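Local coordinates for EAL domain protein (Vibrio cholerae serotype O1, PDB 6IJ2) that degrades the cyclic dinucleotides c-di-GMP and cGAMP as an EAL-family phosphodiesterase, captured here with the linear dinucleotide 5'-pGpG bound, at residues Ala56-Val59 / Ile60-Asn64; Leu70-Gln73 / Met74-Lys78; His189-Gln192 / Val193-Ser196; Glu218-Ala221 / Glu222-Trp225. The protein carries 1 engineered substitution. All blocks are in the same frame, centred on the assembly; numbering follows the deposited sequence.

The four contacts lie in one EAL domain and form two touching pairs. Contacts 1 and 2 sit on the successive helices 56-60 and 68-85; Val63 CG2 of contact 1 is 3.6 Å from Phe71 CD2 of contact 2. Contacts 3 and 4 meet where His189 CD2 is 3.4 Å from Ala221 CB. Contacts 1 and 4, their centres about 32 Å apart, serve different ends of pGpG: Ile60 packs on nucleotide G2, and Glu218 hydrogen-bonds the base of G1. The side chains of Ile60 and Glu218 come to about 9 and 13 Å from a bound calcium ion. Contact 3 faces the second subunit instead.

Contact 1: residues Ala56-Val59 / Ile60-Asn64; sequences AYSV and ISRVN. With nucleotides of chain B.
The C-terminal end of helix 56-60, where Ala56 and Ile60 meet a turn apart, runs straight into a type I beta turn from Ile60 to Val63. The helix closes with Ile60 N bonded to Ala56 O at 2.7 Å and Ser61 N to Tyr57 O at 2.8 Å. The turn then takes over, with Val63 N reaching Ile60 O, while Arg62 N bonds to Val59 O.

Two side chains fold back onto the helix. With CG beside its own backbone N (chi1 -47°) and the chain extended from there to NE, Arg62 runs back along the final turn and gives NE to Ser58 O at 3.1 Å. That hydrogen bond is bent, 136° at the hydrogen. As modelled, Ser61 OG lies over the centre of the Tyr57 ring, but its very short approach to Tyr57 O makes the placing of this hydroxyl doubtful.

On another side lies the ligand. Ile60 sends CD1 over the base of G2 of chain B, 3.4 Å from C4 and close to N9 as well, and Ala56 CB packs against the sugar-phosphate link, 3.7 Å from O5'. Val59, Ile60 and Val63 also rest on Phe71 of the next helix.

Nothing here reads the Watson-Crick edge of the guanine: within these two segments the grip on G2 is apolar, a methyl against the base and another beside the ribose, van der Waals contact without direction that would not by itself discriminate one base from another.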
loop_
_atom_site.group_PDB
_atom_site.type_symbol
_atom_site.label_atom_id
_atom_site.label_comp_id
_atom_site.label_asym_id
_atom_site.label_seq_id
_atom_site.Cartn_x
_atom_site.Cartn_y
_atom_site.Cartn_z
ATOM N N ALA A 56 -11.488 -22.047 0.704
ATOM C CA ALA A 56 -10.073 -21.883 1.017
ATOM C C ALA A 56 -9.880 -21.462 2.465
ATOM O O ALA A 56 -8.992 -21.973 3.159
ATOM C CB ALA A 56 -9.435 -20.859 0.080
ATOM N N TYR A 57 -10.701 -20.517 2.935
ATOM C CA TYR A 57 -10.597 -20.062 4.315
ATOM C C TYR A 57 -10.781 -21.214 5.289
ATOM O O TYR A 57 -10.084 -21.290 6.306
ATOM C CB TYR A 57 -11.625 -18.966 4.582
ATOM C CG TYR A 57 -11.731 -18.569 6.032
ATOM C CD1 TYR A 57 -10.821 -17.685 6.599
ATOM C CD2 TYR A 57 -12.748 -19.069 6.834
ATOM C CE1 TYR A 57 -10.920 -17.313 7.927
ATOM C CE2 TYR A 57 -12.855 -18.704 8.160
ATOM C CZ TYR A 57 -11.938 -17.826 8.701
ATOM O OH TYR A 57 -12.048 -17.462 10.020
ATOM N N SER A 58 -11.716 -22.121 4.992
ATOM C CA SER A 58 -11.929 -23.277 5.860
ATOM C C SER A 58 -10.657 -24.102 5.995
ATOM O O SER A 58 -10.344 -24.604 7.081
ATOM C CB SER A 58 -13.069 -24.138 5.318
ATOM O OG SER A 58 -13.425 -25.139 6.254
ATOM N N VAL A 59 -9.904 -24.236 4.906
ATOM C CA VAL A 59 -8.650 -24.980 4.937
ATOM C C VAL A 59 -7.556 -24.163 5.610
ATOM O O VAL A 59 -6.897 -24.624 6.548
ATOM C CB VAL A 59 -8.242 -25.394 3.506
ATOM C CG1 VAL A 59 -6.900 -26.111 3.512
ATOM C CG2 VAL A 59 -9.315 -26.264 2.856
ATOM N N ILE A 60 -7.335 -22.938 5.126
ATOM C CA ILE A 60 -6.193 -22.156 5.580
ATOM C C ILE A 60 -6.329 -21.789 7.055
ATOM O O ILE A 60 -5.321 -21.652 7.760
ATOM C CB ILE A 60 -6.028 -20.923 4.670
ATOM C CG1 ILE A 60 -5.519 -21.362 3.287
ATOM C CG2 ILE A 60 -5.108 -19.887 5.302
ATOM C CD1 ILE A 60 -5.634 -20.294 2.220
ATOM N N SER A 61 -7.562 -21.669 7.560
ATOM C CA SER A 61 -7.763 -21.403 8.984
ATOM C C SER A 61 -7.080 -22.450 9.849
ATOM O O SER A 61 -6.688 -22.161 10.985
ATOM C CB SER A 61 -9.257 -21.363 9.312
ATOM O OG SER A 61 -9.932 -20.432 8.485
ATOM N N ARG A 62 -6.892 -23.642 9.327
ATOM C CA ARG A 62 -6.277 -24.689 10.094
ATOM C C ARG A 62 -4.789 -24.627 10.132
ATOM O O ARG A 62 -4.174 -25.336 10.865
ATOM C CB ARG A 62 -6.718 -26.035 9.583
ATOM C CG ARG A 62 -8.210 -26.132 9.374
ATOM C CD ARG A 62 -8.639 -27.431 8.725
ATOM N NE ARG A 62 -10.065 -27.411 8.425
ATOM C CZ ARG A 62 -10.981 -28.082 9.111
ATOM N NH1 ARG A 62 -10.618 -28.860 10.121
ATOM N NH2 ARG A 62 -12.260 -27.985 8.779
ATOM N N VAL A 63 -4.211 -23.762 9.319
ATOM C CA VAL A 63 -2.763 -23.614 9.254
ATOM C C VAL A 63 -2.287 -22.794 10.449
ATOM O O VAL A 63 -2.801 -21.701 10.715
ATOM C CB VAL A 63 -2.349 -22.956 7.929
ATOM C CG1 VAL A 63 -0.849 -22.889 7.817
ATOM C CG2 VAL A 63 -2.937 -23.722 6.748
ATOM N N ASN A 64 -1.304 -23.324 11.176
ATOM C CA ASN A 64 -0.718 -22.596 12.295
ATOM C C ASN A 64 0.803 -22.618 12.193
ATOM O O ASN A 64 1.353 -23.069 11.182
ATOM C CB ASN A 64 -1.193 -23.180 13.627
ATOM C CG ASN A 64 -0.972 -24.680 13.724
ATOM O OD1 ASN A 64 -0.026 -25.220 13.155
ATOM N ND2 ASN A 64 -1.850 -25.360 14.456
ATOM P P G B 2 -10.573 -18.061 -2.593
ATOM O OP1 G B 2 -10.258 -19.037 -3.577
ATOM O OP2 G B 2 -11.629 -18.302 -1.666
ATOM O "O5'" G B 2 -9.286 -17.704 -1.756
ATOM C "C5'" G B 2 -9.361 -16.993 -0.527
ATOM C "C4'" G B 2 -7.979 -16.619 -0.072
ATOM O "O4'" G B 2 -7.191 -17.815 0.084
ATOM C "C3'" G B 2 -7.192 -15.718 -1.024
ATOM O "O3'" G B 2 -6.501 -14.692 -0.338
ATOM C "C2'" G B 2 -6.158 -16.659 -1.623
ATOM O "O2'" G B 2 -4.947 -16.071 -2.013
ATOM C "C1'" G B 2 -5.924 -17.616 -0.462
ATOM N N9 G B 2 -5.432 -18.891 -0.950
ATOM C C8 G B 2 -6.074 -19.758 -1.793
ATOM N N7 G B 2 -5.350 -20.792 -2.112
ATOM C C5 G B 2 -4.150 -20.580 -1.460
ATOM C C6 G B 2 -2.972 -21.362 -1.430
ATOM O O6 G B 2 -2.741 -22.417 -2.007
ATOM N N1 G B 2 -1.996 -20.787 -0.635
ATOM C C2 G B 2 -2.129 -19.602 0.037
ATOM N N2 G B 2 -1.070 -19.206 0.743
ATOM N N3 G B 2 -3.226 -18.871 0.031
ATOM C C4 G B 2 -4.188 -19.413 -0.733
#

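Contact 2: residues Leu70-Gln73 / Met74-Lys78; sequences LFDQ and MCRVK
One face of the Phe71 ring carries Cys75 SG, which stands 3.4 Å above the plane and offset toward the rim, 3.8 Å from the ring centroid. It is a sulfur-aromatic contact, closest at CZ. Phe26 meets the same ring with the planes at about 50°. The other flat pair is charged: Asp72 OD2 forms a salt bridge with Arg76 NE at 3.3 Å. Carboxylate and guanidinium are turned 72° apart, so they do not lie flat together, and OD2 approaches the guanidinium obliquely, NH2 being as near as NE.

The Phe71-Cys75 and Asp72-Arg76 pairs are spaced i to i+4 along helix 68-85, one of the helices packed around the barrel of the EAL domain. Regular backbone bonds underlie them, such as Cys75 N to Phe71 O at 2.9 Å. Asp72 swings its CG anti to the backbone N (chi1 -171°), bringing the carboxylate to the extended Arg76 chain. A water takes up the other oxygen, OD1, and binds NE weakly. Beyond this pair, Arg76 NH1 reaches Thr111 OG1 and NH2 reaches Tyr148 OH, while Phe96 adds a cation-pi contact, so the guanidinium is fixed from several directions.

Toward the outside, Leu70 and Met74 run side by side, CD2 of Leu70 lying 3.7 Å from CG of Met74. On the ligand side, Cys75 packs against a guanine base of the bound dinucleotide.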
loop_
_atom_site.group_PDB
_atom_site.type_symbol
_atom_site.label_atom_id
_atom_site.label_comp_id
_atom_site.label_asym_id
_atom_site.label_seq_id
_atom_site.Cartn_x
_atom_site.Cartn_y
_atom_site.Cartn_z
ATOM N N LEU A 70 5.030 -27.245 6.107
ATOM C CA LEU A 70 4.515 -28.466 5.495
ATOM C C LEU A 70 3.299 -28.167 4.629
ATOM O O LEU A 70 3.129 -28.755 3.553
ATOM C CB LEU A 70 4.165 -29.485 6.583
ATOM C CG LEU A 70 4.277 -30.995 6.323
ATOM C CD1 LEU A 70 3.995 -31.765 7.608
ATOM C CD2 LEU A 70 3.354 -31.475 5.211
ATOM N N PHE A 71 2.442 -27.251 5.083
ATOM C CA PHE A 71 1.259 -26.891 4.310
ATOM C C PHE A 71 1.641 -26.212 2.999
ATOM O O PHE A 71 1.070 -26.515 1.943
ATOM C CB PHE A 71 0.351 -25.990 5.155
ATOM C CG PHE A 71 -0.761 -25.371 4.377
ATOM C CD1 PHE A 71 -1.862 -26.124 4.008
ATOM C CD2 PHE A 71 -0.697 -24.044 3.991
ATOM C CE1 PHE A 71 -2.883 -25.565 3.272
ATOM C CE2 PHE A 71 -1.712 -23.482 3.258
ATOM C CZ PHE A 71 -2.810 -24.247 2.898
ATOM N N ASP A 72 2.614 -25.300 3.049
ATOM C CA ASP A 72 3.073 -24.617 1.845
ATOM C C ASP A 72 3.600 -25.613 0.817
ATOM O O ASP A 72 3.204 -25.587 -0.354
ATOM C CB ASP A 72 4.150 -23.600 2.215
ATOM C CG ASP A 72 4.526 -22.711 1.062
ATOM O OD1 ASP A 72 3.633 -22.004 0.548
ATOM O OD2 ASP A 72 5.714 -22.712 0.673
ATOM N N GLN A 73 4.493 -26.506 1.241
ATOM C CA GLN A 73 5.032 -27.505 0.324
ATOM C C GLN A 73 3.927 -28.387 -0.248
ATOM O O GLN A 73 3.952 -28.730 -1.435
ATOM C CB GLN A 73 6.091 -28.348 1.037
ATOM C CG GLN A 73 7.216 -27.514 1.623
ATOM C CD GLN A 73 8.430 -28.334 2.011
ATOM O OE1 GLN A 73 9.545 -28.051 1.574
ATOM N NE2 GLN A 73 8.223 -29.349 2.845
ATOM N N MET A 74 2.942 -28.751 0.579
ATOM C CA MET A 74 1.833 -29.571 0.102
ATOM C C MET A 74 1.012 -28.847 -0.959
ATOM O O MET A 74 0.635 -29.446 -1.974
ATOM C CB MET A 74 0.946 -29.986 1.276
ATOM C CG MET A 74 1.472 -31.177 2.057
ATOM S SD MET A 74 0.729 -32.734 1.532
ATOM C CE MET A 74 -0.845 -32.661 2.390
ATOM N N CYS A 75 0.713 -27.560 -0.740
ATOM C CA CYS A 75 -0.015 -26.782 -1.746
ATOM C C CYS A 75 0.698 -26.804 -3.086
ATOM O O CYS A 75 0.056 -26.888 -4.140
ATOM C CB CYS A 75 -0.184 -25.330 -1.301
ATOM S SG CYS A 75 -1.464 -25.037 -0.108
ATOM N N ARG A 76 2.023 -26.692 -3.065
ATOM C CA ARG A 76 2.775 -26.651 -4.310
ATOM C C ARG A 76 2.701 -27.980 -5.043
ATOM O O ARG A 76 2.483 -28.011 -6.256
ATOM C CB ARG A 76 4.223 -26.271 -4.024
ATOM C CG ARG A 76 4.346 -24.847 -3.484
ATOM C CD ARG A 76 5.772 -24.520 -3.156
ATOM N NE ARG A 76 5.884 -23.195 -2.573
ATOM C CZ ARG A 76 6.998 -22.477 -2.583
ATOM N NH1 ARG A 76 8.088 -22.966 -3.162
ATOM N NH2 ARG A 76 7.018 -21.271 -2.029
ATOM N N VAL A 77 2.857 -29.089 -4.318
ATOM C CA VAL A 77 2.886 -30.401 -4.950
ATOM C C VAL A 77 1.511 -30.777 -5.489
ATOM O O VAL A 77 1.392 -31.332 -6.592
ATOM C CB VAL A 77 3.413 -31.452 -3.957
ATOM C CG1 VAL A 77 3.296 -32.837 -4.557
ATOM C CG2 VAL A 77 4.857 -31.154 -3.586
ATOM N N LYS A 78 0.454 -30.506 -4.720
ATOM C CA LYS A 78 -0.897 -30.829 -5.174
ATOM C C LYS A 78 -1.275 -30.020 -6.407
ATOM O O LYS A 78 -1.912 -30.543 -7.331
ATOM C CB LYS A 78 -1.905 -30.575 -4.056
ATOM C CG LYS A 78 -1.810 -31.535 -2.889
ATOM C CD LYS A 78 -2.741 -31.095 -1.772
ATOM C CE LYS A 78 -2.753 -32.100 -0.631
ATOM N NZ LYS A 78 -3.362 -33.400 -1.023
HETATM O O HOH W 1 2.988 -21.797 -1.827
#

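Contact 3: residues His189-Gln192 / Val193-Ser196; sequences HADQ and VRQS
Asp191 fastens itself to Arg194 at the start of helix 192-207, and this is the tightly held part of the contact. As N-cap residue, Asp191 accepts Arg194 N at OD1, 3.3 Å away and nearly straight (168°), though from well above the carboxylate plane; Val193 N adds a weak second bond to OD1. The other oxygen, OD2, forms a salt bridge with Arg194 NH1 at 2.8 Å, on the syn side but 30° out of the carboxylate plane. The Arg194 chain, extended from CG to NE, brings CD within 3.4 Å of OD2 before the guanidinium turns in. Behind it, Gln195 N bonds to Asp191 O at 2.9 Å, and Gln195 NE2 goes to Ile188 O.

The exposed Gln192 side chain is looser. It bends at chi2 (-89°), and its NE2 lies 3.2 Å from OG of the buried Ser196 without a hydrogen bond; the backbone pair Ser196 N to Gln192 O is the firm link there.

Arg194 has further partners, NE with Gly183 O and NH2 with Asp172 of the second subunit. One carboxylate therefore caps the first turn and also steadies a guanidinium at the subunit interface, where its negative charge should help offset that of the arginine.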
loop_
_atom_site.group_PDB
_atom_site.type_symbol
_atom_site.label_atom_id
_atom_site.label_comp_id
_atom_site.label_asym_id
_atom_site.label_seq_id
_atom_site.Cartn_x
_atom_site.Cartn_y
_atom_site.Cartn_z
ATOM N N HIS A 189 -15.219 1.533 -15.150
ATOM C CA HIS A 189 -15.852 2.276 -16.239
ATOM C C HIS A 189 -16.732 3.415 -15.743
ATOM O O HIS A 189 -17.077 4.309 -16.530
ATOM C CB HIS A 189 -16.703 1.334 -17.090
ATOM C CG HIS A 189 -17.825 0.691 -16.340
ATOM N ND1 HIS A 189 -17.616 -0.230 -15.332
ATOM C CD2 HIS A 189 -19.168 0.840 -16.442
ATOM C CE1 HIS A 189 -18.782 -0.621 -14.851
ATOM N NE2 HIS A 189 -19.740 0.015 -15.506
ATOM N N ALA A 190 -17.119 3.403 -14.465
ATOM C CA ALA A 190 -18.015 4.434 -13.936
ATOM C C ALA A 190 -17.334 5.413 -12.993
ATOM O O ALA A 190 -17.958 6.406 -12.601
ATOM C CB ALA A 190 -19.198 3.784 -13.203
ATOM N N ASP A 191 -16.073 5.178 -12.640
ATOM C CA ASP A 191 -15.416 5.810 -11.497
ATOM C C ASP A 191 -14.175 6.552 -11.984
ATOM O O ASP A 191 -13.127 5.936 -12.187
ATOM C CB ASP A 191 -15.073 4.721 -10.476
ATOM C CG ASP A 191 -14.565 5.264 -9.161
ATOM O OD1 ASP A 191 -13.995 6.370 -9.136
ATOM O OD2 ASP A 191 -14.728 4.548 -8.149
ATOM N N GLN A 192 -14.268 7.880 -12.124
ATOM C CA GLN A 192 -13.154 8.639 -12.693
ATOM C C GLN A 192 -11.906 8.586 -11.818
ATOM O O GLN A 192 -10.788 8.659 -12.337
ATOM C CB GLN A 192 -13.570 10.097 -12.928
ATOM C CG GLN A 192 -12.535 10.930 -13.686
ATOM C CD GLN A 192 -11.522 11.607 -12.770
ATOM O OE1 GLN A 192 -11.694 11.636 -11.550
ATOM N NE2 GLN A 192 -10.460 12.154 -13.357
ATOM N N VAL A 193 -12.062 8.472 -10.497
ATOM C CA VAL A 193 -10.882 8.350 -9.643
ATOM C C VAL A 193 -10.146 7.047 -9.929
ATOM O O VAL A 193 -8.917 7.025 -10.082
ATOM C CB VAL A 193 -11.268 8.455 -8.160
ATOM C CG1 VAL A 193 -10.065 8.032 -7.304
ATOM C CG2 VAL A 193 -11.720 9.890 -7.815
ATOM N N ARG A 194 -10.881 5.937 -10.001
ATOM C CA ARG A 194 -10.237 4.668 -10.312
ATOM C C ARG A 194 -9.650 4.672 -11.721
ATOM O O ARG A 194 -8.594 4.072 -11.955
ATOM C CB ARG A 194 -11.229 3.509 -10.133
ATOM C CG ARG A 194 -11.441 3.112 -8.675
ATOM C CD ARG A 194 -12.470 2.004 -8.503
ATOM N NE ARG A 194 -12.394 1.416 -7.163
ATOM C CZ ARG A 194 -12.816 2.014 -6.042
ATOM N NH1 ARG A 194 -13.369 3.230 -6.073
ATOM N NH2 ARG A 194 -12.686 1.393 -4.869
ATOM N N GLN A 195 -10.300 5.373 -12.656
ATOM C CA GLN A 195 -9.752 5.513 -14.003
ATOM C C GLN A 195 -8.395 6.206 -13.984
ATOM O O GLN A 195 -7.461 5.774 -14.667
ATOM C CB GLN A 195 -10.730 6.294 -14.881
ATOM C CG GLN A 195 -12.008 5.513 -15.166
ATOM C CD GLN A 195 -13.069 6.339 -15.850
ATOM O OE1 GLN A 195 -12.833 7.480 -16.238
ATOM N NE2 GLN A 195 -14.260 5.771 -15.977
ATOM N N SER A 196 -8.264 7.279 -13.203
ATOM C CA SER A 196 -6.984 7.974 -13.145
ATOM C C SER A 196 -5.933 7.140 -12.433
ATOM O O SER A 196 -4.760 7.163 -12.819
ATOM C CB SER A 196 -7.127 9.338 -12.453
ATOM O OG SER A 196 -7.857 10.233 -13.281
#

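Contact 4: residues Glu218-Ala221 / Glu222-Trp225; sequences ESHA and EFAW. With nucleotides of chain B.
Ser219 turns OG between its backbone N and carbonyl carbon (chi1 64°), and Glu222 places CG beside its own N with the chain extended beyond; together these torsions close a capping box at the start of helix 220-229. Glu222 N gives a weak bond to Ser219 OG, and Ser219 N a weak one to Glu222 OE1. The stronger grip is one residue earlier: Glu218 N meets OE1 at 2.8 Å, nearly straight (171°).

From there the Glu218 side chain extends to the ligand. Its OE1 accepts N1 of G1 of chain B at 2.8 Å and N2 at 3.2 Å, which is consistent with recognition of guanine, though one oxygen takes both donors and the N2 bond is bent (138°). Glu222, holding the backbone of Glu218, probably serves as a second-shell residue, its OE2 bound in turn by Arg186 and Asn187 N.

In the first turn, the rings of His220 and Phe223 meet obliquely, with CD2 of His220 3.7 Å from CD2 of Phe223.

The helix belongs to the beta-alpha-beta unit between strands 211-214 and 233-244: Phe223 packs on Met234 and Phe239 of the latter strand, while Trp225 leans on Gln195 and Met198 of helix 192-207.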
loop_
_atom_site.group_PDB
_atom_site.type_symbol
_atom_site.label_atom_id
_atom_site.label_comp_id
_atom_site.label_asym_id
_atom_site.label_seq_id
_atom_site.Cartn_x
_atom_site.Cartn_y
_atom_site.Cartn_z
ATOM N N GLU A 218 -15.765 -8.588 -13.076
ATOM C CA GLU A 218 -17.087 -9.170 -12.915
ATOM C C GLU A 218 -18.087 -8.792 -13.998
ATOM O O GLU A 218 -19.129 -9.448 -14.101
ATOM C CB GLU A 218 -17.667 -8.807 -11.535
ATOM C CG GLU A 218 -16.932 -9.530 -10.408
ATOM C CD GLU A 218 -17.575 -9.380 -9.047
ATOM O OE1 GLU A 218 -17.096 -10.034 -8.098
ATOM O OE2 GLU A 218 -18.555 -8.618 -8.919
ATOM N N SER A 219 -17.792 -7.808 -14.843
ATOM C CA SER A 219 -18.762 -7.383 -15.841
ATOM C C SER A 219 -18.059 -7.056 -17.148
ATOM O O SER A 219 -16.871 -6.730 -17.178
ATOM C CB SER A 219 -19.555 -6.163 -15.370
ATOM O OG SER A 219 -18.690 -5.054 -15.211
ATOM N N HIS A 220 -18.830 -7.124 -18.235
ATOM C CA HIS A 220 -18.296 -6.742 -19.536
ATOM C C HIS A 220 -17.814 -5.297 -19.540
ATOM O O HIS A 220 -16.812 -4.971 -20.186
ATOM C CB HIS A 220 -19.344 -6.947 -20.630
ATOM C CG HIS A 220 -18.888 -6.482 -21.978
ATOM N ND1 HIS A 220 -19.132 -5.211 -22.446
ATOM C CD2 HIS A 220 -18.168 -7.105 -22.940
ATOM C CE1 HIS A 220 -18.601 -5.075 -23.648
ATOM N NE2 HIS A 220 -18.009 -6.210 -23.972
ATOM N N ALA A 221 -18.532 -4.407 -18.850
ATOM C CA ALA A 221 -18.156 -2.996 -18.874
ATOM C C ALA A 221 -16.777 -2.778 -18.266
ATOM O O ALA A 221 -15.997 -1.952 -18.760
ATOM C CB ALA A 221 -19.202 -2.159 -18.137
ATOM N N GLU A 222 -16.473 -3.490 -17.172
ATOM C CA GLU A 222 -15.132 -3.441 -16.594
ATOM C C GLU A 222 -14.100 -3.966 -17.583
ATOM O O GLU A 222 -13.069 -3.326 -17.823
ATOM C CB GLU A 222 -15.089 -4.263 -15.299
ATOM C CG GLU A 222 -15.819 -3.622 -14.123
ATOM C CD GLU A 222 -16.052 -4.615 -12.995
ATOM O OE1 GLU A 222 -15.710 -5.795 -13.183
ATOM O OE2 GLU A 222 -16.584 -4.222 -11.933
ATOM N N PHE A 223 -14.363 -5.141 -18.161
ATOM C CA PHE A 223 -13.436 -5.748 -19.116
ATOM C C PHE A 223 -13.145 -4.798 -20.267
ATOM O O PHE A 223 -11.984 -4.610 -20.656
ATOM C CB PHE A 223 -14.016 -7.069 -19.636
ATOM C CG PHE A 223 -13.671 -7.376 -21.076
ATOM C CD1 PHE A 223 -12.477 -7.997 -21.396
ATOM C CD2 PHE A 223 -14.552 -7.068 -22.104
ATOM C CE1 PHE A 223 -12.164 -8.302 -22.720
ATOM C CE2 PHE A 223 -14.243 -7.366 -23.419
ATOM C CZ PHE A 223 -13.045 -7.977 -23.727
ATOM N N ALA A 224 -14.191 -4.164 -20.807
ATOM C CA ALA A 224 -14.005 -3.363 -22.013
ATOM C C ALA A 224 -13.208 -2.102 -21.711
ATOM O O ALA A 224 -12.387 -1.664 -22.533
ATOM C CB ALA A 224 -15.359 -3.004 -22.631
ATOM N N TRP A 225 -13.446 -1.497 -20.546
ATOM C CA TRP A 225 -12.657 -0.338 -20.158
ATOM C C TRP A 225 -11.194 -0.729 -19.990
ATOM O O TRP A 225 -10.293 -0.055 -20.507
ATOM C CB TRP A 225 -13.223 0.292 -18.871
ATOM C CG TRP A 225 -12.632 1.626 -18.652
ATOM C CD1 TRP A 225 -13.164 2.839 -19.034
ATOM C CD2 TRP A 225 -11.368 1.915 -18.057
ATOM N NE1 TRP A 225 -12.304 3.837 -18.726
ATOM C CE2 TRP A 225 -11.195 3.309 -18.116
ATOM C CE3 TRP A 225 -10.362 1.131 -17.478
ATOM C CZ2 TRP A 225 -10.059 3.947 -17.615
ATOM C CZ3 TRP A 225 -9.230 1.765 -16.982
ATOM C CH2 TRP A 225 -9.089 3.157 -17.054
ATOM O OP3 G B 1 -5.927 -12.211 -4.743
ATOM P P G B 1 -6.122 -13.284 -3.805
ATOM O OP1 G B 1 -5.355 -14.436 -4.168
ATOM O OP2 G B 1 -5.892 -12.715 -2.519
ATOM O "O5'" G B 1 -7.663 -13.574 -3.926
ATOM C "C5'" G B 1 -8.159 -14.718 -4.613
ATOM C "C4'" G B 1 -9.619 -14.919 -4.286
ATOM O "O4'" G B 1 -10.422 -14.111 -5.168
ATOM C "C3'" G B 1 -10.158 -16.348 -4.426
ATOM O "O3'" G B 1 -10.917 -16.768 -3.310
ATOM C "C2'" G B 1 -11.082 -16.254 -5.632
ATOM O "O2'" G B 1 -12.205 -17.085 -5.607
ATOM C "C1'" G B 1 -11.567 -14.818 -5.525
ATOM N N9 G B 1 -12.060 -14.289 -6.788
ATOM C C8 G B 1 -11.587 -14.573 -8.044
ATOM N N7 G B 1 -12.224 -13.939 -8.985
ATOM C C5 G B 1 -13.166 -13.182 -8.309
ATOM C C6 G B 1 -14.144 -12.282 -8.801
ATOM O O6 G B 1 -14.387 -11.978 -9.961
ATOM N N1 G B 1 -14.900 -11.736 -7.774
ATOM C C2 G B 1 -14.726 -12.012 -6.444
ATOM N N2 G B 1 -15.537 -11.373 -5.606
ATOM N N3 G B 1 -13.809 -12.835 -5.972
ATOM C C4 G B 1 -13.068 -13.380 -6.953
#